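Local coordinates for arylmalonate decarboxylase (Bordetella bronchiseptica, PDB 3IXL), which decarboxylates 2-aryl-2-methylmalonates to 2-arylpropionates, releasing carbon dioxide and taking up a proton, at residues A25-D30 against L192-I197; A67-L72 against R221-G226. The protein carries 2 engineered substitutions. All blocks are in the same frame, centred on the assembly; numbering follows the deposited sequence.

In the fold
The protein is built from two four-stranded parallel sheets, one from each half of the chain, as in the Asp/Glu racemase clan. Both contacts bring together parts far apart in the chain. Contact 1 runs between the two halves, from helix 23-27 to segment 192-197, which leads into helix 196-204. In contact 2 the late helix 211-222 packs its end on strand 67-72 of the first sheet. That helix touches both: F216 meets L27, and L222 meets V69. The contact centres are 18 Å apart, their nearest atoms about 6 Å. The 2-phenylacetic acid pocket includes engineered C74, after strand 67-72, and engineered S188, before 192-197. The L27 side chain lies about 13 Å from the ligand.

Contact 1: residues A25-D30 against L192-I197; sequences ARLYPD and LTLDAI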
loop_
_atom_site.group_PDB
_atom_site.type_symbol
_atom_site.label_atom_id
_atom_site.label_comp_id
_atom_site.label_asym_id
_atom_site.label_seq_id
_atom_site.Cartn_x
_atom_site.Cartn_y
_atom_site.Cartn_z
ATOM N N ALA A 25 -7.912 3.959 -11.752
ATOM C CA ALA A 25 -8.982 4.328 -12.686
ATOM C C ALA A 25 -10.326 4.522 -11.991
ATOM O O ALA A 25 -11.196 5.225 -12.502
ATOM C CB ALA A 25 -9.102 3.291 -13.781
ATOM N N ARG A 26 -10.486 3.899 -10.825
ATOM C CA ARG A 26 -11.712 3.991 -10.051
ATOM C C ARG A 26 -11.646 5.125 -9.027
ATOM O O ARG A 26 -12.562 5.933 -8.917
ATOM C CB ARG A 26 -11.977 2.641 -9.385
ATOM C CG ARG A 26 -12.325 1.541 -10.401
ATOM C CD ARG A 26 -12.321 0.141 -9.795
ATOM N NE ARG A 26 -13.458 -0.071 -8.906
ATOM C CZ ARG A 26 -13.602 -1.123 -8.100
ATOM N NH1 ARG A 26 -12.664 -2.067 -8.045
ATOM N NH2 ARG A 26 -14.681 -1.219 -7.334
ATOM N N LEU A 27 -10.531 5.215 -8.315
ATOM C CA LEU A 27 -10.368 6.249 -7.294
ATOM C C LEU A 27 -10.221 7.647 -7.874
ATOM O O LEU A 27 -10.846 8.600 -7.401
ATOM C CB LEU A 27 -9.141 5.953 -6.430
ATOM C CG LEU A 27 -9.209 4.731 -5.521
ATOM C CD1 LEU A 27 -7.820 4.419 -4.984
ATOM C CD2 LEU A 27 -10.178 4.987 -4.392
ATOM N N TYR A 28 -9.359 7.756 -8.882
ATOM C CA TYR A 28 -8.963 9.035 -9.452
ATOM C C TYR A 28 -9.038 8.958 -10.972
ATOM O O TYR A 28 -8.007 9.025 -11.643
ATOM C CB TYR A 28 -7.535 9.380 -9.009
ATOM C CG TYR A 28 -7.363 9.555 -7.510
ATOM C CD1 TYR A 28 -6.795 8.547 -6.738
ATOM C CD2 TYR A 28 -7.743 10.742 -6.877
ATOM C CE1 TYR A 28 -6.620 8.702 -5.365
ATOM C CE2 TYR A 28 -7.576 10.914 -5.507
ATOM C CZ TYR A 28 -7.002 9.892 -4.757
ATOM O OH TYR A 28 -6.831 10.028 -3.394
ATOM N N PRO A 29 -10.263 8.835 -11.527
ATOM C CA PRO A 29 -10.406 8.599 -12.964
ATOM C C PRO A 29 -9.851 9.716 -13.833
ATOM O O PRO A 29 -9.509 9.463 -14.990
ATOM C CB PRO A 29 -11.924 8.503 -13.171
ATOM C CG PRO A 29 -12.532 9.072 -11.959
ATOM C CD PRO A 29 -11.567 8.873 -10.839
ATOM N N ASP A 30 -9.744 10.922 -13.287
ATOM C CA ASP A 30 -9.264 12.055 -14.084
ATOM C C ASP A 30 -7.805 12.437 -13.830
ATOM O O ASP A 30 -7.341 13.484 -14.279
ATOM C CB ASP A 30 -10.223 13.232 -13.952
ATOM C CG ASP A 30 -11.623 12.901 -14.481
ATOM O OD1 ASP A 30 -11.760 11.976 -15.325
ATOM O OD2 ASP A 30 -12.583 13.568 -14.056
ATOM N N LEU A 192 -7.477 -6.722 -4.587
ATOM C CA LEU A 192 -8.488 -5.814 -5.119
ATOM C C LEU A 192 -9.526 -5.593 -4.033
ATOM O O LEU A 192 -10.436 -6.397 -3.835
ATOM C CB LEU A 192 -9.096 -6.368 -6.417
ATOM C CG LEU A 192 -8.093 -6.446 -7.573
ATOM C CD1 LEU A 192 -8.585 -7.357 -8.693
ATOM C CD2 LEU A 192 -7.758 -5.054 -8.112
ATOM N N THR A 193 -9.362 -4.485 -3.324
ATOM C CA THR A 193 -10.029 -4.259 -2.047
ATOM C C THR A 193 -11.094 -3.169 -2.051
ATOM O O THR A 193 -11.715 -2.930 -1.018
ATOM C CB THR A 193 -9.006 -3.851 -0.964
ATOM O OG1 THR A 193 -8.433 -2.575 -1.293
ATOM C CG2 THR A 193 -7.895 -4.895 -0.842
ATOM N N LEU A 194 -11.291 -2.491 -3.184
ATOM C CA LEU A 194 -12.136 -1.292 -3.170
ATOM C C LEU A 194 -13.584 -1.526 -2.741
ATOM O O LEU A 194 -14.181 -0.658 -2.105
ATOM C CB LEU A 194 -12.076 -0.545 -4.512
ATOM C CG LEU A 194 -10.787 0.236 -4.803
ATOM C CD1 LEU A 194 -10.867 0.853 -6.181
ATOM C CD2 LEU A 194 -10.534 1.309 -3.769
ATOM N N ASP A 195 -14.153 -2.676 -3.089
ATOM C CA ASP A 195 -15.531 -2.972 -2.682
ATOM C C ASP A 195 -15.596 -3.517 -1.256
ATOM O O ASP A 195 -16.632 -3.416 -0.593
ATOM C CB ASP A 195 -16.190 -3.942 -3.661
ATOM C CG ASP A 195 -16.478 -3.312 -5.014
ATOM O OD1 ASP A 195 -16.634 -2.078 -5.093
ATOM O OD2 ASP A 195 -16.560 -4.064 -6.002
ATOM N N ALA A 196 -14.480 -4.059 -0.771
ATOM C CA ALA A 196 -14.425 -4.595 0.594
ATOM C C ALA A 196 -14.403 -3.507 1.654
ATOM O O ALA A 196 -15.064 -3.628 2.695
ATOM C CB ALA A 196 -13.223 -5.523 0.762
ATOM N N ILE A 197 -13.637 -2.448 1.399
ATOM C CA ILE A 197 -13.405 -1.400 2.397
ATOM C C ILE A 197 -14.695 -0.782 2.972
ATOM O O ILE A 197 -14.875 -0.802 4.188
ATOM C CB ILE A 197 -12.450 -0.291 1.875
ATOM C CG1 ILE A 197 -11.068 -0.873 1.559
ATOM C CG2 ILE A 197 -12.335 0.854 2.894
ATOM C CD1 ILE A 197 -10.243 0.038 0.645
HETATM O O HOH W 1 -13.251 -4.304 -6.130
#
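L194 packs along the side chain of R26 and also reaches L27. It divides the work between its two methyls. CD1 follows the arginine, 3.8 Å from R26 CB and 3.9 Å from R26 NE. It also sits over one face of the guanidinium, 3.7 Å above the plane and toward the rim. CD2 turns to L27 and meets L27 CD2 at 3.7 Å. R26 and L194 extend toward each other from the two segments and overlap along their lengths. R26 is bent at its third torsion (chi3 72°), and its guanidinium extends past L194 to D195.

There NH2 of R26 forms a salt bridge to OD1 of the exposed D195 at 3.1 Å. As a hydrogen bond it is weak, with an N-H...O angle of 121°. The guanidinium and carboxylate planes are 67° apart, so this is not a flat two-pronged pair. A water near the plane of the guanidinium adds a second route. It accepts from R26 NH1 at 3.0 Å and donates weakly to D195 OD2.

The contact spans the two halves of the Asp/Glu racemase-type fold, from helix 23-27 of the first to the approach to helix 196-204 of the second. Y233 touches R26, L27 and L194 alike. From helix 211-222, F216 packs on L27 and P213 on L194.

Contact 2: residues A67-L72 against R221-G226; sequences AAVVSL and RLAGGG
V69 faces the chain at L222 and A223 with one methyl, CG1. This methyl meets backbone more closely than side chain. It is 3.7 Å from both A223 CA and L222 O, and it lies over a face of the L222-A223 peptide, offset toward L222 O and A223 CA. The side-chain carbons stand a little farther off: V69 CG1 is 4.2 Å from L222 CB and the same distance from A223 CB. CG1 is anti to the carbonyl carbon of V69 (chi1 -57°), which directs it at the peptide. CG2 branches away and makes no comparable approach.

L222 points its CB toward the strand, and its side chain continues over P100 and T102. Its first torsion, -110°, is far from a staggered value. A223 lies beside V69 with its small CB and also touches I9. No hydrogen bond crosses between the segments. The contact is van der Waals packing of a methyl on a peptide group and the adjacent carbons.

Strand 67-72 lies between strands 8-13 and 101-103 in the parallel sheet of the first half. Helix 211-222 comes after the last strand of the second sheet, yet its C-terminal end packs on the first sheet of the Asp/Glu racemase-type fold. V69 also touches I9 and P100, and its backbone bonds to G10.

G224 is the first residue here to leave helical phi/psi, with positive phi (67°). Its N bonds to R221 O at 3.0 Å.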
loop_
_atom_site.group_PDB
_atom_site.type_symbol
_atom_site.label_atom_id
_atom_site.label_comp_id
_atom_site.label_asym_id
_atom_site.label_seq_id
_atom_site.Cartn_x
_atom_site.Cartn_y
_atom_site.Cartn_z
ATOM N N ALA A 67 7.303 12.286 -14.717
ATOM C CA ALA A 67 6.566 12.118 -13.467
ATOM C C ALA A 67 6.816 13.275 -12.517
ATOM O O ALA A 67 7.955 13.749 -12.403
ATOM C CB ALA A 67 6.949 10.812 -12.795
ATOM N N ALA A 68 5.765 13.710 -11.827
ATOM C CA ALA A 68 5.891 14.769 -10.817
ATOM C C ALA A 68 6.216 14.194 -9.439
ATOM O O ALA A 68 6.768 14.892 -8.584
ATOM C CB ALA A 68 4.614 15.590 -10.752
ATOM N N VAL A 69 5.830 12.937 -9.217
ATOM C CA VAL A 69 6.111 12.222 -7.970
ATOM C C VAL A 69 6.308 10.753 -8.320
ATOM O O VAL A 69 5.803 10.283 -9.351
ATOM C CB VAL A 69 4.956 12.343 -6.951
ATOM C CG1 VAL A 69 4.639 13.804 -6.627
ATOM C CG2 VAL A 69 3.742 11.671 -7.463
ATOM N N VAL A 70 7.063 10.035 -7.492
ATOM C CA VAL A 70 7.252 8.603 -7.690
ATOM C C VAL A 70 6.903 7.874 -6.405
ATOM O O VAL A 70 7.356 8.273 -5.322
ATOM C CB VAL A 70 8.701 8.281 -8.085
ATOM C CG1 VAL A 70 8.926 6.772 -8.098
ATOM C CG2 VAL A 70 9.017 8.890 -9.467
ATOM N N SER A 71 6.084 6.828 -6.519
ATOM C CA SER A 71 5.790 5.954 -5.387
ATOM C C SER A 71 6.191 4.525 -5.683
ATOM O O SER A 71 5.858 3.987 -6.743
ATOM C CB SER A 71 4.300 5.980 -5.049
ATOM O OG SER A 71 4.048 5.031 -4.019
ATOM N N LEU A 72 6.897 3.907 -4.744
ATOM C CA LEU A 72 7.128 2.474 -4.794
ATOM C C LEU A 72 5.864 1.801 -4.268
ATOM O O LEU A 72 5.605 1.792 -3.056
ATOM C CB LEU A 72 8.348 2.080 -3.953
ATOM C CG LEU A 72 8.595 0.576 -3.807
ATOM C CD1 LEU A 72 8.766 -0.104 -5.159
ATOM C CD2 LEU A 72 9.818 0.295 -2.947
ATOM N N ARG A 221 -1.570 12.839 -2.527
ATOM C CA ARG A 221 -1.166 13.759 -1.452
ATOM C C ARG A 221 0.157 14.448 -1.797
ATOM O O ARG A 221 0.266 15.677 -1.737
ATOM C CB ARG A 221 -1.028 12.996 -0.130
ATOM C CG ARG A 221 -0.456 13.824 1.023
ATOM C CD ARG A 221 -0.004 12.961 2.190
ATOM N NE ARG A 221 1.113 12.071 1.838
ATOM C CZ ARG A 221 2.395 12.437 1.767
ATOM N NH1 ARG A 221 3.323 11.527 1.459
ATOM N NH2 ARG A 221 2.763 13.703 1.989
ATOM N N LEU A 222 1.152 13.644 -2.169
ATOM C CA LEU A 222 2.491 14.139 -2.476
ATOM C C LEU A 222 2.527 15.036 -3.697
ATOM O O LEU A 222 3.393 15.912 -3.802
ATOM C CB LEU A 222 3.446 12.971 -2.698
ATOM C CG LEU A 222 4.534 12.694 -1.670
ATOM C CD1 LEU A 222 5.621 11.895 -2.358
ATOM C CD2 LEU A 222 5.114 13.985 -1.085
ATOM N N ALA A 223 1.604 14.799 -4.628
ATOM C CA ALA A 223 1.472 15.623 -5.833
ATOM C C ALA A 223 0.992 17.049 -5.531
ATOM O O ALA A 223 1.098 17.935 -6.382
ATOM C CB ALA A 223 0.550 14.938 -6.844
ATOM N N GLY A 224 0.454 17.251 -4.328
ATOM C CA GLY A 224 0.170 18.587 -3.794
ATOM C C GLY A 224 -0.905 19.416 -4.474
ATOM O O GLY A 224 -0.914 20.646 -4.354
ATOM N N GLY A 225 -1.820 18.759 -5.181
ATOM C CA GLY A 225 -2.925 19.471 -5.828
ATOM C C GLY A 225 -4.216 19.392 -5.037
ATOM O O GLY A 225 -5.185 20.094 -5.343
ATOM N N GLY A 226 -4.232 18.530 -4.023
ATOM C CA GLY A 226 -5.417 18.332 -3.188
ATOM C C GLY A 226 -6.565 17.652 -3.907
ATOM O O GLY A 226 -7.726 17.836 -3.529
#